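Local coordinates for protein geranyltranstransferase (Enterococcus faecalis, PDB 3P8L) that probably catalyses the magnesium-dependent condensation of isopentenyl diphosphate with geranyl diphosphate to give farnesyl diphosphate, releasing diphosphate, at residues A[46-51]-A[103-108]; A[55-60]-A[192-197]; A[81-86]-A[123-128]; A[222-227]-A[251-256]. All coordinates share one frame; numbering follows the deposited sequence.

Contact 1 of 4, residues A[46-51]-A[103-108]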
loop_
_atom_site.group_PDB
_atom_site.type_symbol
_atom_site.label_atom_id
_atom_site.label_comp_id
_atom_site.label_asym_id
_atom_site.label_seq_id
_atom_site.Cartn_x
_atom_site.Cartn_y
_atom_site.Cartn_z
ATOM N N ILE A 46 -0.326 -11.888 -11.752
ATOM C CA ILE A 46 -1.342 -12.733 -11.109
ATOM C C ILE A 46 -1.519 -14.068 -11.861
ATOM O O ILE A 46 -1.430 -15.152 -11.252
ATOM C CB ILE A 46 -2.699 -11.979 -10.971
ATOM C CG1 ILE A 46 -2.583 -10.857 -9.951
ATOM C CG2 ILE A 46 -3.835 -12.922 -10.550
ATOM C CD1 ILE A 46 -3.632 -9.808 -10.146
ATOM N N HIS A 47 -1.707 -14.005 -13.167
ATOM C CA HIS A 47 -1.960 -15.173 -14.005
ATOM C C HIS A 47 -0.777 -16.100 -14.210
ATOM O O HIS A 47 -0.926 -17.195 -14.679
ATOM C CB HIS A 47 -2.435 -14.754 -15.372
ATOM C CG HIS A 47 -3.845 -14.285 -15.412
ATOM N ND1 HIS A 47 -4.861 -14.909 -14.733
ATOM C CD2 HIS A 47 -4.413 -13.259 -16.077
ATOM C CE1 HIS A 47 -5.990 -14.278 -14.967
ATOM N NE2 HIS A 47 -5.746 -13.275 -15.782
ATOM N N ALA A 48 0.401 -15.651 -13.873
ATOM C CA ALA A 48 1.590 -16.502 -13.944
ATOM C C ALA A 48 1.525 -17.604 -12.867
ATOM O O ALA A 48 2.304 -18.565 -12.881
ATOM C CB ALA A 48 2.860 -15.654 -13.799
ATOM N N GLY A 49 0.575 -17.445 -11.947
ATOM C CA GLY A 49 0.268 -18.442 -10.939
ATOM C C GLY A 49 1.260 -18.434 -9.792
ATOM O O GLY A 49 2.088 -17.540 -9.675
ATOM N N GLY A 50 1.159 -19.452 -8.948
ATOM C CA GLY A 50 2.013 -19.602 -7.777
ATOM C C GLY A 50 1.333 -20.643 -6.916
ATOM O O GLY A 50 0.258 -21.133 -7.272
ATOM N N LYS A 51 1.941 -20.983 -5.784
ATOM C CA LYS A 51 1.325 -21.963 -4.884
ATOM C C LYS A 51 0.111 -21.413 -4.142
ATOM O O LYS A 51 -0.665 -22.192 -3.607
ATOM C CB LYS A 51 2.347 -22.519 -3.877
ATOM C CG LYS A 51 3.588 -23.152 -4.524
ATOM C CD LYS A 51 4.305 -24.115 -3.578
ATOM C CE LYS A 51 5.030 -23.402 -2.428
ATOM N NZ LYS A 51 6.479 -23.179 -2.696
ATOM N N ARG A 103 8.760 -19.012 -12.249
ATOM C CA ARG A 103 7.771 -20.038 -12.604
ATOM C C ARG A 103 7.873 -20.412 -14.091
ATOM O O ARG A 103 6.858 -20.566 -14.781
ATOM C CB ARG A 103 6.363 -19.531 -12.275
ATOM C CG ARG A 103 5.414 -20.586 -11.820
ATOM C CD ARG A 103 4.903 -20.315 -10.416
ATOM N NE ARG A 103 4.151 -21.461 -9.911
ATOM C CZ ARG A 103 2.943 -21.826 -10.337
ATOM N NH1 ARG A 103 2.313 -21.138 -11.280
ATOM N NH2 ARG A 103 2.354 -22.885 -9.806
ATOM N N GLY A 104 9.107 -20.496 -14.584
ATOM C CA GLY A 104 9.395 -20.777 -16.002
ATOM C C GLY A 104 8.928 -19.731 -17.017
ATOM O O GLY A 104 8.992 -19.976 -18.221
ATOM N N LYS A 105 8.460 -18.580 -16.521
ATOM C CA LYS A 105 7.953 -17.502 -17.366
ATOM C C LYS A 105 8.750 -16.212 -17.105
ATOM O O LYS A 105 9.308 -16.038 -16.032
ATOM C CB LYS A 105 6.447 -17.315 -17.136
ATOM C CG LYS A 105 5.587 -18.390 -17.811
ATOM C CD LYS A 105 4.095 -18.267 -17.472
ATOM C CE LYS A 105 3.591 -16.833 -17.609
ATOM N NZ LYS A 105 2.112 -16.758 -17.829
ATOM N N PRO A 106 8.847 -15.310 -18.113
ATOM C CA PRO A 106 9.586 -14.080 -17.829
ATOM C C PRO A 106 8.933 -13.231 -16.746
ATOM O O PRO A 106 7.704 -13.210 -16.618
ATOM C CB PRO A 106 9.553 -13.322 -19.160
ATOM C CG PRO A 106 8.468 -13.963 -19.953
ATOM C CD PRO A 106 8.420 -15.363 -19.523
ATOM N N THR A 107 9.768 -12.536 -15.998
ATOM C CA THR A 107 9.338 -11.698 -14.892
ATOM C C THR A 107 8.700 -10.446 -15.445
ATOM O O THR A 107 8.862 -10.135 -16.640
ATOM C CB THR A 107 10.493 -11.370 -13.954
ATOM O OG1 THR A 107 11.633 -11.004 -14.731
ATOM C CG2 THR A 107 10.853 -12.594 -13.093
ATOM N N ASN A 108 7.945 -9.757 -14.590
ATOM C CA ASN A 108 7.186 -8.586 -15.007
ATOM C C ASN A 108 8.014 -7.510 -15.751
ATOM O O ASN A 108 7.596 -7.046 -16.808
ATOM C CB ASN A 108 6.434 -7.986 -13.820
ATOM C CG ASN A 108 5.342 -7.043 -14.251
ATOM O OD1 ASN A 108 5.623 -5.985 -14.796
ATOM N ND2 ASN A 108 4.080 -7.413 -13.998
#

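Contact 2 of 4, residues A[55-60]-A[192-197]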
loop_
_atom_site.group_PDB
_atom_site.type_symbol
_atom_site.label_atom_id
_atom_site.label_comp_id
_atom_site.label_asym_id
_atom_site.label_seq_id
_atom_site.Cartn_x
_atom_site.Cartn_y
_atom_site.Cartn_z
ATOM N N PRO A 55 -3.241 -17.025 0.719
ATOM C CA PRO A 55 -4.704 -17.155 0.721
ATOM C C PRO A 55 -5.178 -18.560 1.111
ATOM O O PRO A 55 -6.216 -18.684 1.767
ATOM C CB PRO A 55 -5.094 -16.838 -0.735
ATOM C CG PRO A 55 -3.870 -17.007 -1.544
ATOM C CD PRO A 55 -2.744 -16.613 -0.613
ATOM N N LEU A 56 -4.425 -19.593 0.731
ATOM C CA LEU A 56 -4.724 -20.958 1.149
ATOM C C LEU A 56 -4.736 -21.082 2.670
ATOM O O LEU A 56 -5.668 -21.655 3.224
ATOM C CB LEU A 56 -3.804 -22.011 0.499
ATOM C CG LEU A 56 -4.186 -23.482 0.755
ATOM C CD1 LEU A 56 -5.641 -23.717 0.314
ATOM C CD2 LEU A 56 -3.243 -24.497 0.094
ATOM N N LEU A 57 -3.753 -20.480 3.339
ATOM C CA LEU A 57 -3.725 -20.450 4.815
ATOM C C LEU A 57 -4.932 -19.755 5.446
ATOM O O LEU A 57 -5.528 -20.298 6.382
ATOM C CB LEU A 57 -2.425 -19.825 5.319
ATOM C CG LEU A 57 -1.187 -20.719 5.230
ATOM C CD1 LEU A 57 0.051 -19.857 5.449
ATOM C CD2 LEU A 57 -1.255 -21.866 6.241
ATOM N N VAL A 58 -5.303 -18.582 4.915
ATOM C CA VAL A 58 -6.490 -17.854 5.368
ATOM C C VAL A 58 -7.719 -18.772 5.360
ATOM O O VAL A 58 -8.385 -18.930 6.382
ATOM C CB VAL A 58 -6.796 -16.591 4.515
ATOM C CG1 VAL A 58 -8.084 -15.923 4.981
ATOM C CG2 VAL A 58 -5.662 -15.572 4.589
ATOM N N LEU A 59 -7.977 -19.380 4.210
ATOM C CA LEU A 59 -9.175 -20.185 3.980
ATOM C C LEU A 59 -9.168 -21.519 4.741
ATOM O O LEU A 59 -10.207 -21.957 5.261
ATOM C CB LEU A 59 -9.381 -20.413 2.485
ATOM C CG LEU A 59 -9.603 -19.124 1.674
ATOM C CD1 LEU A 59 -9.907 -19.490 0.263
ATOM C CD2 LEU A 59 -10.722 -18.223 2.230
ATOM N N THR A 60 -7.991 -22.127 4.848
ATOM C CA THR A 60 -7.843 -23.362 5.590
ATOM C C THR A 60 -8.140 -23.117 7.072
ATOM O O THR A 60 -8.757 -23.960 7.732
ATOM C CB THR A 60 -6.451 -23.978 5.356
ATOM O OG1 THR A 60 -6.254 -24.156 3.941
ATOM C CG2 THR A 60 -6.320 -25.335 6.033
ATOM N N PHE A 192 -0.048 -12.940 9.502
ATOM C CA PHE A 192 -1.293 -12.280 9.116
ATOM C C PHE A 192 -2.329 -13.287 8.620
ATOM O O PHE A 192 -3.505 -13.170 8.964
ATOM C CB PHE A 192 -1.102 -11.189 8.039
ATOM C CG PHE A 192 -2.406 -10.594 7.579
ATOM C CD1 PHE A 192 -3.004 -9.573 8.310
ATOM C CD2 PHE A 192 -3.078 -11.100 6.457
ATOM C CE1 PHE A 192 -4.213 -9.031 7.902
ATOM C CE2 PHE A 192 -4.298 -10.584 6.067
ATOM C CZ PHE A 192 -4.868 -9.538 6.796
ATOM N N ALA A 193 -1.924 -14.252 7.790
ATOM C CA ALA A 193 -2.912 -15.181 7.225
ATOM C C ALA A 193 -3.673 -15.934 8.338
ATOM O O ALA A 193 -4.896 -16.069 8.278
ATOM C CB ALA A 193 -2.263 -16.166 6.277
ATOM N N LEU A 194 -2.935 -16.403 9.338
ATOM C CA LEU A 194 -3.520 -17.133 10.487
ATOM C C LEU A 194 -4.394 -16.259 11.400
ATOM O O LEU A 194 -5.519 -16.657 11.765
ATOM C CB LEU A 194 -2.423 -17.856 11.282
ATOM C CG LEU A 194 -2.041 -19.291 10.869
ATOM C CD1 LEU A 194 -3.149 -20.262 11.208
ATOM C CD2 LEU A 194 -1.631 -19.421 9.390
ATOM N N ILE A 195 -3.879 -15.073 11.738
ATOM C CA ILE A 195 -4.619 -14.028 12.444
ATOM C C ILE A 195 -5.914 -13.703 11.740
ATOM O O ILE A 195 -6.976 -13.713 12.372
ATOM C CB ILE A 195 -3.763 -12.727 12.621
ATOM C CG1 ILE A 195 -2.626 -12.972 13.610
ATOM C CG2 ILE A 195 -4.617 -11.530 13.061
ATOM C CD1 ILE A 195 -1.741 -11.775 13.813
ATOM N N ALA A 196 -5.839 -13.447 10.429
ATOM C CA ALA A 196 -7.027 -13.137 9.658
ATOM C C ALA A 196 -8.035 -14.282 9.653
ATOM O O ALA A 196 -9.238 -14.039 9.761
ATOM C CB ALA A 196 -6.679 -12.733 8.220
ATOM N N GLY A 197 -7.550 -15.509 9.474
ATOM C CA GLY A 197 -8.389 -16.704 9.615
ATOM C C GLY A 197 -9.150 -16.719 10.942
ATOM O O GLY A 197 -10.363 -16.909 10.954
#

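Contact 3 of 4, residues A[81-86]-A[123-128]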
loop_
_atom_site.group_PDB
_atom_site.type_symbol
_atom_site.label_atom_id
_atom_site.label_comp_id
_atom_site.label_asym_id
_atom_site.label_seq_id
_atom_site.Cartn_x
_atom_site.Cartn_y
_atom_site.Cartn_z
ATOM N N GLU A 81 -2.923 -12.046 -1.083
ATOM C CA GLU A 81 -2.217 -12.538 -2.256
ATOM C C GLU A 81 -1.758 -11.398 -3.200
ATOM O O GLU A 81 -0.721 -11.534 -3.861
ATOM C CB GLU A 81 -3.025 -13.610 -2.984
ATOM C CG GLU A 81 -2.272 -14.332 -4.102
ATOM C CD GLU A 81 -1.041 -15.144 -3.638
ATOM O OE1 GLU A 81 -0.663 -15.185 -2.433
ATOM O OE2 GLU A 81 -0.440 -15.758 -4.521
ATOM N N MET A 82 -2.493 -10.282 -3.201
ATOM C CA MET A 82 -2.107 -9.048 -3.904
ATOM C C MET A 82 -0.818 -8.443 -3.339
ATOM O O MET A 82 0.061 -8.024 -4.117
ATOM C CB MET A 82 -3.263 -8.023 -3.975
ATOM C CG MET A 82 -4.487 -8.478 -4.880
ATOM S SD MET A 82 -5.957 -7.400 -4.739
ATOM C CE MET A 82 -5.374 -5.924 -5.578
ATOM N N ILE A 83 -0.704 -8.425 -2.003
ATOM C CA ILE A 83 0.494 -7.974 -1.309
ATOM C C ILE A 83 1.665 -8.872 -1.700
ATOM O O ILE A 83 2.735 -8.380 -2.083
ATOM C CB ILE A 83 0.339 -7.986 0.250
ATOM C CG1 ILE A 83 -0.678 -6.960 0.736
ATOM C CG2 ILE A 83 1.694 -7.800 0.936
ATOM C CD1 ILE A 83 -0.227 -5.521 0.679
ATOM N N HIS A 84 1.462 -10.184 -1.572
ATOM C CA HIS A 84 2.458 -11.155 -1.962
ATOM C C HIS A 84 2.953 -10.976 -3.424
ATOM O O HIS A 84 4.148 -10.964 -3.652
ATOM C CB HIS A 84 1.930 -12.556 -1.796
ATOM C CG HIS A 84 2.941 -13.592 -2.143
ATOM N ND1 HIS A 84 4.175 -13.644 -1.534
ATOM C CD2 HIS A 84 2.919 -14.599 -3.043
ATOM C CE1 HIS A 84 4.865 -14.652 -2.034
ATOM N NE2 HIS A 84 4.123 -15.252 -2.942
ATOM N N THR A 85 2.015 -10.844 -4.366
ATOM C CA THR A 85 2.297 -10.641 -5.800
ATOM C C THR A 85 3.072 -9.339 -6.022
ATOM O O THR A 85 4.031 -9.317 -6.789
ATOM C CB THR A 85 0.985 -10.597 -6.657
ATOM O OG1 THR A 85 0.198 -11.766 -6.401
ATOM C CG2 THR A 85 1.286 -10.508 -8.172
ATOM N N TYR A 86 2.664 -8.257 -5.352
ATOM C CA TYR A 86 3.401 -7.004 -5.454
ATOM C C TYR A 86 4.842 -7.218 -4.992
ATOM O O TYR A 86 5.767 -6.799 -5.687
ATOM C CB TYR A 86 2.714 -5.803 -4.731
ATOM C CG TYR A 86 3.512 -5.197 -3.591
ATOM C CD1 TYR A 86 4.646 -4.431 -3.837
ATOM C CD2 TYR A 86 3.142 -5.393 -2.258
ATOM C CE1 TYR A 86 5.419 -3.908 -2.801
ATOM C CE2 TYR A 86 3.897 -4.853 -1.210
ATOM C CZ TYR A 86 5.051 -4.122 -1.495
ATOM O OH TYR A 86 5.808 -3.556 -0.496
ATOM N N GLY A 123 0.660 -0.503 -7.633
ATOM C CA GLY A 123 -0.756 -0.598 -7.889
ATOM C C GLY A 123 -1.364 -1.798 -7.169
ATOM O O GLY A 123 -2.464 -1.712 -6.609
ATOM N N LEU A 124 -0.622 -2.901 -7.141
ATOM C CA LEU A 124 -1.050 -4.067 -6.423
ATOM C C LEU A 124 -1.029 -3.864 -4.909
ATOM O O LEU A 124 -1.964 -4.299 -4.234
ATOM C CB LEU A 124 -0.265 -5.310 -6.846
ATOM C CG LEU A 124 -0.776 -5.949 -8.159
ATOM C CD1 LEU A 124 0.318 -6.834 -8.701
ATOM C CD2 LEU A 124 -2.070 -6.749 -7.958
ATOM N N LEU A 125 0.045 -3.247 -4.393
ATOM C CA LEU A 125 0.131 -2.825 -2.993
ATOM C C LEU A 125 -1.068 -1.939 -2.582
ATOM O O LEU A 125 -1.752 -2.260 -1.607
ATOM C CB LEU A 125 1.465 -2.115 -2.682
ATOM C CG LEU A 125 1.686 -1.500 -1.282
ATOM C CD1 LEU A 125 1.355 -2.469 -0.161
ATOM C CD2 LEU A 125 3.150 -1.075 -1.106
ATOM N N THR A 126 -1.324 -0.853 -3.320
ATOM C CA THR A 126 -2.436 0.053 -3.006
ATOM C C THR A 126 -3.776 -0.675 -3.173
ATOM O O THR A 126 -4.716 -0.499 -2.367
ATOM C CB THR A 126 -2.426 1.326 -3.902
ATOM O OG1 THR A 126 -1.114 1.899 -3.910
ATOM C CG2 THR A 126 -3.394 2.380 -3.373
ATOM N N GLY A 127 -3.839 -1.515 -4.201
ATOM C CA GLY A 127 -5.015 -2.332 -4.510
ATOM C C GLY A 127 -5.412 -3.284 -3.401
ATOM O O GLY A 127 -6.585 -3.480 -3.143
ATOM N N ALA A 128 -4.426 -3.903 -2.769
ATOM C CA ALA A 128 -4.690 -4.793 -1.640
ATOM C C ALA A 128 -5.459 -4.072 -0.515
ATOM O O ALA A 128 -6.451 -4.606 0.016
ATOM C CB ALA A 128 -3.400 -5.330 -1.128
#

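Contact 4 of 4, residues A[222-227]-A[251-256]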
loop_
_atom_site.group_PDB
_atom_site.type_symbol
_atom_site.label_atom_id
_atom_site.label_comp_id
_atom_site.label_asym_id
_atom_site.label_seq_id
_atom_site.Cartn_x
_atom_site.Cartn_y
_atom_site.Cartn_z
ATOM N N PHE A 222 8.597 -23.789 6.764
ATOM C CA PHE A 222 8.503 -23.581 5.312
ATOM C C PHE A 222 9.865 -23.195 4.745
ATOM O O PHE A 222 10.307 -23.764 3.745
ATOM C CB PHE A 222 7.420 -22.510 5.019
ATOM C CG PHE A 222 7.376 -22.006 3.588
ATOM C CD1 PHE A 222 6.872 -22.804 2.556
ATOM C CD2 PHE A 222 7.786 -20.702 3.287
ATOM C CE1 PHE A 222 6.813 -22.326 1.231
ATOM C CE2 PHE A 222 7.731 -20.209 1.970
ATOM C CZ PHE A 222 7.241 -21.025 0.939
ATOM N N GLN A 223 10.534 -22.258 5.413
ATOM C CA GLN A 223 11.846 -21.778 4.989
ATOM C C GLN A 223 12.957 -22.812 5.170
ATOM O O GLN A 223 13.781 -22.993 4.271
ATOM C CB GLN A 223 12.222 -20.498 5.724
ATOM C CG GLN A 223 13.216 -19.639 4.953
ATOM C CD GLN A 223 12.533 -18.549 4.151
ATOM O OE1 GLN A 223 12.482 -18.602 2.923
ATOM N NE2 GLN A 223 11.992 -17.555 4.851
ATOM N N ILE A 224 12.978 -23.478 6.326
ATOM C CA ILE A 224 13.966 -24.530 6.589
ATOM C C ILE A 224 13.846 -25.667 5.563
ATOM O O ILE A 224 14.857 -26.158 5.067
ATOM C CB ILE A 224 13.878 -25.070 8.047
ATOM C CG1 ILE A 224 14.170 -23.950 9.055
ATOM C CG2 ILE A 224 14.861 -26.225 8.265
ATOM C CD1 ILE A 224 13.677 -24.231 10.465
ATOM N N ARG A 225 12.609 -26.050 5.241
ATOM C CA ARG A 225 12.306 -27.044 4.199
ATOM C C ARG A 225 12.809 -26.630 2.808
ATOM O O ARG A 225 13.380 -27.450 2.084
ATOM C CB ARG A 225 10.798 -27.328 4.188
ATOM C CG ARG A 225 10.183 -27.807 2.878
ATOM C CD ARG A 225 10.173 -29.323 2.783
ATOM N NE ARG A 225 8.860 -29.832 2.390
ATOM C CZ ARG A 225 8.385 -29.849 1.145
ATOM N NH1 ARG A 225 9.104 -29.384 0.130
ATOM N NH2 ARG A 225 7.175 -30.338 0.913
ATOM N N ASP A 226 12.623 -25.360 2.455
ATOM C CA ASP A 226 13.083 -24.846 1.164
ATOM C C ASP A 226 14.608 -24.737 1.068
ATOM O O ASP A 226 15.187 -25.024 0.019
ATOM C CB ASP A 226 12.405 -23.511 0.836
ATOM C CG ASP A 226 10.988 -23.690 0.277
ATOM O OD1 ASP A 226 10.426 -22.695 -0.223
ATOM O OD2 ASP A 226 10.435 -24.816 0.334
ATOM N N ASP A 227 15.242 -24.336 2.170
ATOM C CA ASP A 227 16.703 -24.268 2.273
ATOM C C ASP A 227 17.348 -25.659 2.264
ATOM O O ASP A 227 18.469 -25.820 1.787
ATOM C CB ASP A 227 17.122 -23.506 3.540
ATOM C CG ASP A 227 16.990 -21.993 3.398
ATOM O OD1 ASP A 227 16.500 -21.512 2.352
ATOM O OD2 ASP A 227 17.386 -21.279 4.345
ATOM N N SER A 251 24.551 -18.449 4.300
ATOM C CA SER A 251 23.807 -18.328 5.551
ATOM C C SER A 251 22.378 -18.827 5.442
ATOM O O SER A 251 21.450 -18.067 5.213
ATOM C CB SER A 251 23.848 -16.902 6.087
ATOM O OG SER A 251 24.099 -15.977 5.059
ATOM N N THR A 252 22.241 -20.128 5.639
ATOM C CA THR A 252 21.010 -20.849 5.523
ATOM C C THR A 252 21.001 -21.766 6.685
ATOM O O THR A 252 22.001 -21.968 7.318
ATOM C CB THR A 252 21.036 -21.784 4.353
ATOM O OG1 THR A 252 22.039 -22.772 4.584
ATOM C CG2 THR A 252 21.333 -21.039 3.083
ATOM N N TYR A 253 19.874 -22.357 6.974
ATOM C CA TYR A 253 19.848 -23.191 8.130
ATOM C C TYR A 253 20.813 -24.349 8.057
ATOM O O TYR A 253 21.525 -24.627 9.008
ATOM C CB TYR A 253 18.437 -23.660 8.395
ATOM C CG TYR A 253 17.742 -22.725 9.320
ATOM C CD1 TYR A 253 17.343 -21.492 8.902
ATOM C CD2 TYR A 253 17.522 -23.064 10.618
ATOM C CE1 TYR A 253 16.732 -20.657 9.747
ATOM C CE2 TYR A 253 16.909 -22.238 11.452
ATOM C CZ TYR A 253 16.523 -21.036 11.026
ATOM O OH TYR A 253 15.909 -20.199 11.900
ATOM N N PRO A 254 20.878 -25.007 6.929
ATOM C CA PRO A 254 21.759 -26.148 6.820
ATOM C C PRO A 254 23.198 -25.746 6.999
ATOM O O PRO A 254 23.982 -26.434 7.616
ATOM C CB PRO A 254 21.487 -26.609 5.401
ATOM C CG PRO A 254 20.039 -26.363 5.246
ATOM C CD PRO A 254 19.647 -25.242 6.177
ATOM N N ALA A 255 23.557 -24.616 6.441
ATOM C CA ALA A 255 24.927 -24.206 6.539
ATOM C C ALA A 255 25.284 -23.910 7.975
ATOM O O ALA A 255 26.348 -24.251 8.441
ATOM C CB ALA A 255 25.168 -23.004 5.682
ATOM N N LEU A 256 24.400 -23.240 8.673
ATOM C CA LEU A 256 24.710 -22.819 10.037
ATOM C C LEU A 256 24.586 -23.950 11.047
ATOM O O LEU A 256 25.217 -23.908 12.106
ATOM C CB LEU A 256 23.832 -21.636 10.465
ATOM C CG LEU A 256 23.989 -20.272 9.776
ATOM C CD1 LEU A 256 22.889 -19.336 10.246
ATOM C CD2 LEU A 256 25.366 -19.634 9.993
#

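Contact 1 of 4, residues A[46-51]-A[103-108]
Arg103 reaches across to the 46-51 turn and sets its guanidinium group against the backbone of Ala48, Gly49 and Gly50. Its NH1 donates to Ala48 O at 3.0 Å, and the carbonyl oxygen lies at the edge of the guanidinium, almost in its plane, while NH1 in turn meets a lone pair in the plane of the carbonyl. The N-H...O angle of 142° makes this a bent bond. Gly50 N sits over one face of the same group, 3.1 Å from Arg103 NH1; both nitrogens are donors, so this is packing and not a bond. The bend at chi2 (119°) carries the chain round to lay CD and NE along Gly50 CA. The glycine pair and Lys51 belong to the GGKR motif of prenyl synthases, and Arg103 to the arginine pair after the first aspartate-rich motif; in relatives these basic residues line the isopentenyl diphosphate site, a role they probably share here. Behind the first shell, Gly49 leaves helix 36-47 with positive phi, its N still bonded to Ile46 O. From helix 36-47, Tyr44 OH bonds to Pro106 O and Ser45 OG to Asn108 ND2.

Contact 2 of 4, residues A[55-60]-A[192-197]
Leu57 and Val58 both pack on the methyl group of Ala193, from directions roughly at right angles. Leu57 holds CG beside its backbone N (chi1 -76°) and meets Ala193 with CB, at 3.8 Å from Ala193 CB. Beyond that point its CD2 runs on to Leu194, whose own CD2 lies 4.0 Å from Leu57 CD2, with Leu57 CB just behind; the two leucines meet at a slant. Val58 divides its branches: with CG1 anti to the backbone N (chi1 177°), CG2 lies beside that N and is the branch that meets Ala193, 3.8 Å from Ala193 CB and equally near its carbonyl oxygen. One turn further along, Gly197 brings backbone against backbone, its CA 3.9 Å from Val58 O. The axes of segments 55-60 and 192-197 run the same way and approach to 7.8 Å at 27°, a closeness that the alanine and glycine allow. Leu80 of helix 71-92 packs on both Val58 and Ala193, and Leu295 of helix 289-298 covers Leu57. This is apolar, small-residue helix packing in the interior of the all-alpha isoprenoid synthase fold, where it joins helix 53-64 to helix 175-200.

Contact 3 of 4, residues A[81-86]-A[123-128]
The Tyr86 ring and the Leu125 side chain lie side by side and point the same way, with the leucine spread over one face of the ring. Leu125 CB stands 3.8 Å from the ring centroid, 15° off the normal, a CH-pi contact displaced toward the rim, and Leu125 CD2 follows the ring outward to Tyr86 CZ at 3.6 Å. Tyr86 holds an unusual chi1 of 118°, away from any staggered position, which suggests some strain in this placement. Leu125 sends its other methyl, CD1, across to Ile83 CD1 at 3.5 Å, the two branches meeting at a slant. Ile83 CD1 also touches Ala128 CB, which fits between Ile83 and Met82. The Met82 chain folds at chi3 (71°), turning Met82 CE to 3.4 Å from Gly127 C; the absence of a side chain there makes room for the methyl. Leu124 packs CB on Tyr86 CB and leans CD1 toward Thr85 CG2. Tyr86 is the fifth residue before the first aspartate-rich motif, a position at which a large aromatic side chain limits product length in related synthases, so it probably floors the elongation pocket here. Segments 81-86 and 123-128, whose axes approach to 8.0 Å, belong to the antiparallel helices 71-92 and 114-133, flanked by helix 13-31 against Met82, helix 36-47 against Leu124 and helix 139-153 against Ile83, while the second subunit packs on Tyr86 and Leu125.

Contact 4 of 4, residues A[222-227]-A[251-256]
The Tyr253 ring carries Ile224 on one face: CG1 stands over the centre, 3.8 Å from the centroid and only 12° off the normal, a well-aligned CH-pi contact. Asp226 and Asp227 open the second aspartate-rich motif, DDxxD, of the prenyl synthase family, which in relatives binds magnesium and the diphosphate of the allylic substrate, so this contact probably lies at the rim of the active site. Ile224 CD1 continues over the same ring toward Tyr253 CE2, at 3.9 Å. Leu175 and Leu178 of helix 175-200 also pack on the tyrosine, as does Leu220. The second flat group is the Asp227 carboxylate, whose OD2 faces Thr252 CB at 3.7 Å. Ile224 keeps CG1 beside its backbone N (chi1 -62°), and this places the ethyl branch, CG1 and CD1, over the tyrosine. Asp227 OD2 also approaches Tyr253 N, but 3.8 Å is too long for a hydrogen bond, and that buried nitrogen has no partner in the model. Pro254 extends the contact along helix 205-230: its CG packs 3.8 Å from Asp227 O and its CD lies beside Asp227 CB. From helix 259-283, Ala265 and Leu266 pack on Ile224, and Ile259 and Ala262 on Pro254. Most of the connection between the two elements, residues 234-250, is not modelled, and the chain resumes at Ser251. The short helix then starts with Thr252 as N-cap, its OG1 accepting from Ala255 N at 3.0 Å with an N-H...O angle of 162°.

In the fold
Contacts 2 and 3 are core packing between helices, apolar in their side-chain contacts, the first parallel with small residues, the second antiparallel with an aromatic ring. Contacts 1 and 4 lie farther from the chain's centre and carry motifs that in relatives bind substrate or metal: contact 1 is a surface meeting of loops, held by a side chain on a carbonyl, whereas contact 4 joins a helix to the start of a short one with mostly buried packing. Helix 36-47 leads into contact 1, and its Ile46 touches Leu124 of contact 3. Pro55 meets Glu81, linking contact 2 to contact 3, while Lys51 NZ lies 4.0 Å from Phe222 CE1, a single touch between contacts 1 and 4.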